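Local coordinates for protein mandelate racemase / muconate lactonizing enzyme (Burkholderia pseudomallei, PDB 2POD) that is of unknown function but belongs to the enolase superfamily and may act as a metal-dependent lyase, at residues E9-E14 and L392-R397; L19-V24 and T31-T36. All coordinates share one frame; numbering follows the deposited sequence.

Contact 1: residues E9-E14 and L392-R397; sequences ETLRPE and LTIAVR
An antiparallel pairing, with Thr10 and Arg397 among its residues, adds the C-terminal strand 394-400 to strand 5-13 as an outermost strand of the four-stranded sheet in the N-terminal capping domain of this enolase-superfamily chain. Thr10 and Arg397 form a hydrogen-bonded pair, Thr10 N to Arg397 O at 3.0 Å and Arg397 N back to Thr10 O; Arg12 and Ala395 repeat the pattern. Past the regular ladder, Glu14 N still reaches Thr393 O at 3.1 Å, nearly head-on to the carbonyl.

On the face of Thr10 and Arg12, which helix 40-55 covers, the side chains of Thr10 and Arg397 run side by side, and OG1 of Thr10 lies against CB of Arg397. The hydrogen bonds of that hydroxyl go to Glu44 and His48. The Arg12 chain bends at chi3 (-71°), and the Ala395 methyl lies against one face of its guanidinium, offset toward the rim, with NH1 4.0 Å from Ala395 CB. NE of Arg12 makes a salt bridge with Glu44, so one carboxylate serves both Thr10 and Arg12 and probably steadies the positive charge.

On the other face the contacts between the strands are apolar. Leu11 CB meets Ile394 CG2 at 3.7 Å, while its CD2 branch lies beside Val396 CG1; helix 388-391 packs against this face through Ile388 and Arg389. Pro13 offers its ring carbon CB to two partners, CD2 of Leu392 and CG1 of Ile394. At the far end the Glu14 chain slants across Thr393: its CG sits 3.7 Å from Thr393 CB, and OE2 lies 3.8 Å from the Thr393 CG2 methyl.

Contact 2: residues L19-V24 and T31-T36; sequences LLWVLV and TGLGET
Glu35 and Trp21 face each other as a non-hydrogen-bonded pair, their side chains running alongside one another on the same face of the sheet. From Glu35 CB outward, each atom has a partner: CB lies 3.9 Å from Leu20 O, and CG, anti to the backbone N (chi1 -160°), touches both that oxygen, at 3.5 Å, and Trp21 CD1, at 3.6 Å. CD then meets the CD1 methyl of Leu19. At the tip OE2 accepts the indole N-H, NE1 to OE2 2.9 Å, through its anti lone pair; the bond is bent, 138° at the hydrogen, with OE2 tilted out of the ring plane. Val328 N also donates to OE2 and Val329 N to OE1, so three N-H groups hold this buried carboxylate and probably help it keep its charge.

Leu19 CD2 lies over one face of the indole near the rim, while Gly34 O approaches the ring edge in plane. Farther along, the Leu33 CD2 branch touches Leu23 CD2 at 3.9 Å and Val22 O at 3.5 Å. On the reverse face Leu20 CD2 meets the Thr36 methyl, whereas Val22 and Val24 stand opposite glycines and pack on helix 81-101. Gly34 N to Val22 O is short, 2.7 Å, and almost straight. Six backbone bonds in all join the strands, the ladder of an antiparallel beta hairpin, here in the N-terminal capping domain of the enolase superfamily.

Overall arrangement
From the N terminus the chain runs up strand 5-13, turns, and comes back along 19-26; the hairpin to 31-37 follows at once, closing the short loop of contact 2. Contact 1 closes only when strand 394-400 returns to 9-14, after the capping-domain helices and the whole barrel have been threaded between. Contact 2 is therefore nested inside the loop of contact 1. Their centres lie 11 Å apart, and strands 5-13 and 19-26, neighbours in one sheet, join them through Glu9 O with Leu23 N and Leu11 N with Trp21 O. The sheet order 31-37, 19-26, 5-13, 394-400 thus brings both chain ends into the capping domain.

Contact 1: residues E9-E14 and L392-R397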
loop_
_atom_site.group_PDB
_atom_site.type_symbol
_atom_site.label_atom_id
_atom_site.label_comp_id
_atom_site.label_asym_id
_atom_site.label_seq_id
_atom_site.Cartn_x
_atom_site.Cartn_y
_atom_site.Cartn_z
ATOM N N GLU B 9 49.729 7.535 3.103
ATOM C CA GLU B 9 50.153 8.858 2.647
ATOM C C GLU B 9 49.015 9.541 1.912
ATOM O O GLU B 9 48.436 8.952 1.010
ATOM C CB GLU B 9 51.325 8.726 1.671
ATOM C CG GLU B 9 52.687 8.663 2.306
ATOM C CD GLU B 9 53.800 8.932 1.305
ATOM O OE1 GLU B 9 54.410 10.021 1.378
ATOM O OE2 GLU B 9 54.057 8.058 0.444
ATOM N N THR B 10 48.715 10.788 2.264
ATOM C CA THR B 10 47.818 11.604 1.441
ATOM C C THR B 10 48.563 12.675 0.654
ATOM O O THR B 10 49.525 13.268 1.143
ATOM C CB THR B 10 46.691 12.256 2.262
ATOM O OG1 THR B 10 47.261 13.055 3.305
ATOM C CG2 THR B 10 45.778 11.187 2.867
ATOM N N LEU B 11 48.112 12.906 -0.575
ATOM C CA LEU B 11 48.746 13.857 -1.466
ATOM C C LEU B 11 47.696 14.852 -1.937
ATOM O O LEU B 11 46.705 14.462 -2.564
ATOM C CB LEU B 11 49.343 13.141 -2.689
ATOM C CG LEU B 11 50.288 11.927 -2.691
ATOM C CD1 LEU B 11 51.110 12.000 -3.961
ATOM C CD2 LEU B 11 51.220 11.818 -1.491
ATOM N N ARG B 12 47.916 16.130 -1.641
ATOM C CA ARG B 12 47.026 17.197 -2.095
ATOM C C ARG B 12 47.727 18.172 -3.047
ATOM O O ARG B 12 48.450 19.066 -2.602
ATOM C CB ARG B 12 46.459 17.967 -0.905
ATOM C CG ARG B 12 45.390 17.237 -0.113
ATOM C CD ARG B 12 44.592 18.198 0.768
ATOM N NE ARG B 12 45.380 18.708 1.890
ATOM C CZ ARG B 12 45.901 19.932 1.955
ATOM N NH1 ARG B 12 46.604 20.296 3.017
ATOM N NH2 ARG B 12 45.720 20.794 0.964
ATOM N N PRO B 13 47.504 18.017 -4.362
ATOM C CA PRO B 13 48.127 18.957 -5.297
ATOM C C PRO B 13 47.356 20.271 -5.373
ATOM O O PRO B 13 46.150 20.255 -5.615
ATOM C CB PRO B 13 48.078 18.215 -6.637
ATOM C CG PRO B 13 47.000 17.170 -6.491
ATOM C CD PRO B 13 46.672 17.002 -5.038
ATOM N N GLU B 14 48.032 21.399 -5.160
ATOM C CA GLU B 14 47.326 22.688 -5.149
ATOM C C GLU B 14 46.880 23.218 -6.509
ATOM O O GLU B 14 46.041 24.121 -6.580
ATOM C CB GLU B 14 48.037 23.766 -4.325
ATOM C CG GLU B 14 49.545 23.756 -4.371
ATOM C CD GLU B 14 50.142 24.946 -3.640
ATOM O OE1 GLU B 14 50.055 24.995 -2.390
ATOM O OE2 GLU B 14 50.691 25.835 -4.325
ATOM N N LEU B 392 54.508 18.893 -9.695
ATOM C CA LEU B 392 53.347 19.467 -9.027
ATOM C C LEU B 392 53.714 19.877 -7.609
ATOM O O LEU B 392 54.493 19.195 -6.939
ATOM C CB LEU B 392 52.211 18.440 -8.985
ATOM C CG LEU B 392 51.104 18.444 -10.043
ATOM C CD1 LEU B 392 51.612 18.281 -11.479
ATOM C CD2 LEU B 392 50.086 17.371 -9.712
ATOM N N THR B 393 53.155 20.994 -7.156
ATOM C CA THR B 393 53.242 21.384 -5.750
ATOM C C THR B 393 52.246 20.579 -4.917
ATOM O O THR B 393 51.040 20.804 -4.989
ATOM C CB THR B 393 52.965 22.886 -5.561
ATOM O OG1 THR B 393 53.470 23.619 -6.682
ATOM C CG2 THR B 393 53.595 23.391 -4.268
ATOM N N ILE B 394 52.758 19.634 -4.132
ATOM C CA ILE B 394 51.918 18.645 -3.474
ATOM C C ILE B 394 52.098 18.711 -1.954
ATOM O O ILE B 394 53.193 18.472 -1.425
ATOM C CB ILE B 394 52.182 17.210 -4.023
ATOM C CG1 ILE B 394 51.655 17.082 -5.455
ATOM C CG2 ILE B 394 51.517 16.150 -3.142
ATOM C CD1 ILE B 394 52.134 15.843 -6.197
ATOM N N ALA B 395 51.019 19.047 -1.256
ATOM C CA ALA B 395 51.019 18.995 0.198
ATOM C C ALA B 395 50.841 17.550 0.665
ATOM O O ALA B 395 49.790 16.939 0.448
ATOM C CB ALA B 395 49.929 19.895 0.763
ATOM N N VAL B 396 51.880 17.004 1.286
ATOM C CA VAL B 396 51.848 15.627 1.760
ATOM C C VAL B 396 51.570 15.542 3.254
ATOM O O VAL B 396 51.891 16.457 4.012
ATOM C CB VAL B 396 53.140 14.835 1.408
ATOM C CG1 VAL B 396 53.278 14.679 -0.093
ATOM C CG2 VAL B 396 54.387 15.494 2.011
ATOM N N ARG B 397 50.955 14.440 3.662
ATOM C CA ARG B 397 50.806 14.104 5.069
ATOM C C ARG B 397 50.938 12.590 5.214
ATOM O O ARG B 397 50.595 11.839 4.301
ATOM C CB ARG B 397 49.461 14.618 5.603
ATOM C CG ARG B 397 49.331 14.624 7.129
ATOM C CD ARG B 397 48.999 16.009 7.672
ATOM N NE ARG B 397 47.561 16.265 7.738
ATOM C CZ ARG B 397 46.771 15.930 8.757
ATOM N NH1 ARG B 397 45.478 16.219 8.707
ATOM N NH2 ARG B 397 47.258 15.303 9.822
#

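Contact 2: residues L19-V24 and T31-T36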
loop_
_atom_site.group_PDB
_atom_site.type_symbol
_atom_site.label_atom_id
_atom_site.label_comp_id
_atom_site.label_asym_id
_atom_site.label_seq_id
_atom_site.Cartn_x
_atom_site.Cartn_y
_atom_site.Cartn_z
ATOM N N LEU B 19 41.239 17.516 -5.602
ATOM C CA LEU B 19 41.742 16.165 -5.795
ATOM C C LEU B 19 42.502 15.669 -4.576
ATOM O O LEU B 19 43.285 16.405 -3.973
ATOM C CB LEU B 19 42.637 16.119 -7.033
ATOM C CG LEU B 19 43.217 14.825 -7.605
ATOM C CD1 LEU B 19 42.137 13.883 -8.111
ATOM C CD2 LEU B 19 44.130 15.216 -8.742
ATOM N N LEU B 20 42.266 14.414 -4.210
ATOM C CA LEU B 20 43.056 13.779 -3.172
ATOM C C LEU B 20 43.539 12.411 -3.631
ATOM O O LEU B 20 42.736 11.577 -4.032
ATOM C CB LEU B 20 42.264 13.686 -1.866
ATOM C CG LEU B 20 42.883 12.937 -0.683
ATOM C CD1 LEU B 20 44.065 13.705 -0.115
ATOM C CD2 LEU B 20 41.841 12.707 0.402
ATOM N N TRP B 21 44.852 12.197 -3.581
ATOM C CA TRP B 21 45.414 10.858 -3.686
ATOM C C TRP B 21 45.744 10.279 -2.330
ATOM O O TRP B 21 46.060 11.013 -1.400
ATOM C CB TRP B 21 46.647 10.849 -4.575
ATOM C CG TRP B 21 46.329 11.102 -5.997
ATOM C CD1 TRP B 21 45.438 10.423 -6.769
ATOM C CD2 TRP B 21 46.900 12.112 -6.831
ATOM N NE1 TRP B 21 45.415 10.946 -8.039
ATOM C CE2 TRP B 21 46.305 11.985 -8.105
ATOM C CE3 TRP B 21 47.859 13.111 -6.627
ATOM C CZ2 TRP B 21 46.646 12.817 -9.179
ATOM C CZ3 TRP B 21 48.193 13.944 -7.695
ATOM C CH2 TRP B 21 47.581 13.793 -8.953
ATOM N N VAL B 22 45.621 8.958 -2.218
ATOM C CA VAL B 22 46.026 8.226 -1.019
ATOM C C VAL B 22 46.911 7.052 -1.428
ATOM O O VAL B 22 46.622 6.365 -2.409
ATOM C CB VAL B 22 44.811 7.693 -0.201
ATOM C CG1 VAL B 22 45.271 7.151 1.148
ATOM C CG2 VAL B 22 43.794 8.782 0.023
ATOM N N LEU B 23 47.991 6.845 -0.677
ATOM C CA LEU B 23 48.916 5.740 -0.900
ATOM C C LEU B 23 48.997 4.886 0.348
ATOM O O LEU B 23 49.240 5.404 1.437
ATOM C CB LEU B 23 50.311 6.265 -1.247
ATOM C CG LEU B 23 50.526 6.893 -2.626
ATOM C CD1 LEU B 23 51.834 7.662 -2.643
ATOM C CD2 LEU B 23 50.519 5.844 -3.721
ATOM N N VAL B 24 48.790 3.580 0.188
ATOM C CA VAL B 24 48.827 2.648 1.316
ATOM C C VAL B 24 50.030 1.720 1.170
ATOM O O VAL B 24 50.110 0.944 0.217
ATOM C CB VAL B 24 47.504 1.828 1.432
ATOM C CG1 VAL B 24 47.597 0.779 2.541
ATOM C CG2 VAL B 24 46.320 2.755 1.678
ATOM N N THR B 31 52.593 -1.053 -2.707
ATOM C CA THR B 31 51.825 0.155 -2.431
ATOM C C THR B 31 50.586 0.249 -3.315
ATOM O O THR B 31 50.640 -0.060 -4.517
ATOM C CB THR B 31 52.666 1.467 -2.514
ATOM O OG1 THR B 31 52.309 2.210 -3.688
ATOM C CG2 THR B 31 54.172 1.193 -2.506
ATOM N N GLY B 32 49.475 0.664 -2.705
ATOM C CA GLY B 32 48.208 0.813 -3.419
ATOM C C GLY B 32 47.837 2.264 -3.606
ATOM O O GLY B 32 48.131 3.097 -2.757
ATOM N N LEU B 33 47.184 2.566 -4.718
ATOM C CA LEU B 33 46.783 3.938 -5.032
ATOM C C LEU B 33 45.271 4.125 -4.927
ATOM O O LEU B 33 44.496 3.445 -5.607
ATOM C CB LEU B 33 47.235 4.321 -6.436
ATOM C CG LEU B 33 47.902 5.673 -6.688
ATOM C CD1 LEU B 33 47.837 5.979 -8.172
ATOM C CD2 LEU B 33 47.359 6.847 -5.846
ATOM N N GLY B 34 44.868 5.060 -4.073
ATOM C CA GLY B 34 43.488 5.515 -4.007
ATOM C C GLY B 34 43.315 6.959 -4.426
ATOM O O GLY B 34 44.290 7.713 -4.555
ATOM N N GLU B 35 42.060 7.342 -4.634
ATOM C CA GLU B 35 41.717 8.700 -5.035
ATOM C C GLU B 35 40.320 9.055 -4.545
ATOM O O GLU B 35 39.455 8.185 -4.476
ATOM C CB GLU B 35 41.756 8.807 -6.553
ATOM C CG GLU B 35 41.881 10.201 -7.105
ATOM C CD GLU B 35 41.822 10.205 -8.609
ATOM O OE1 GLU B 35 40.748 9.904 -9.156
ATOM O OE2 GLU B 35 42.853 10.482 -9.250
ATOM N N THR B 36 40.107 10.330 -4.220
ATOM C CA THR B 36 38.762 10.909 -4.171
ATOM C C THR B 36 38.730 12.396 -4.536
ATOM O O THR B 36 39.771 13.046 -4.607
ATOM C CB THR B 36 38.077 10.679 -2.802
ATOM O OG1 THR B 36 36.705 11.083 -2.883
ATOM C CG2 THR B 36 38.779 11.446 -1.694
#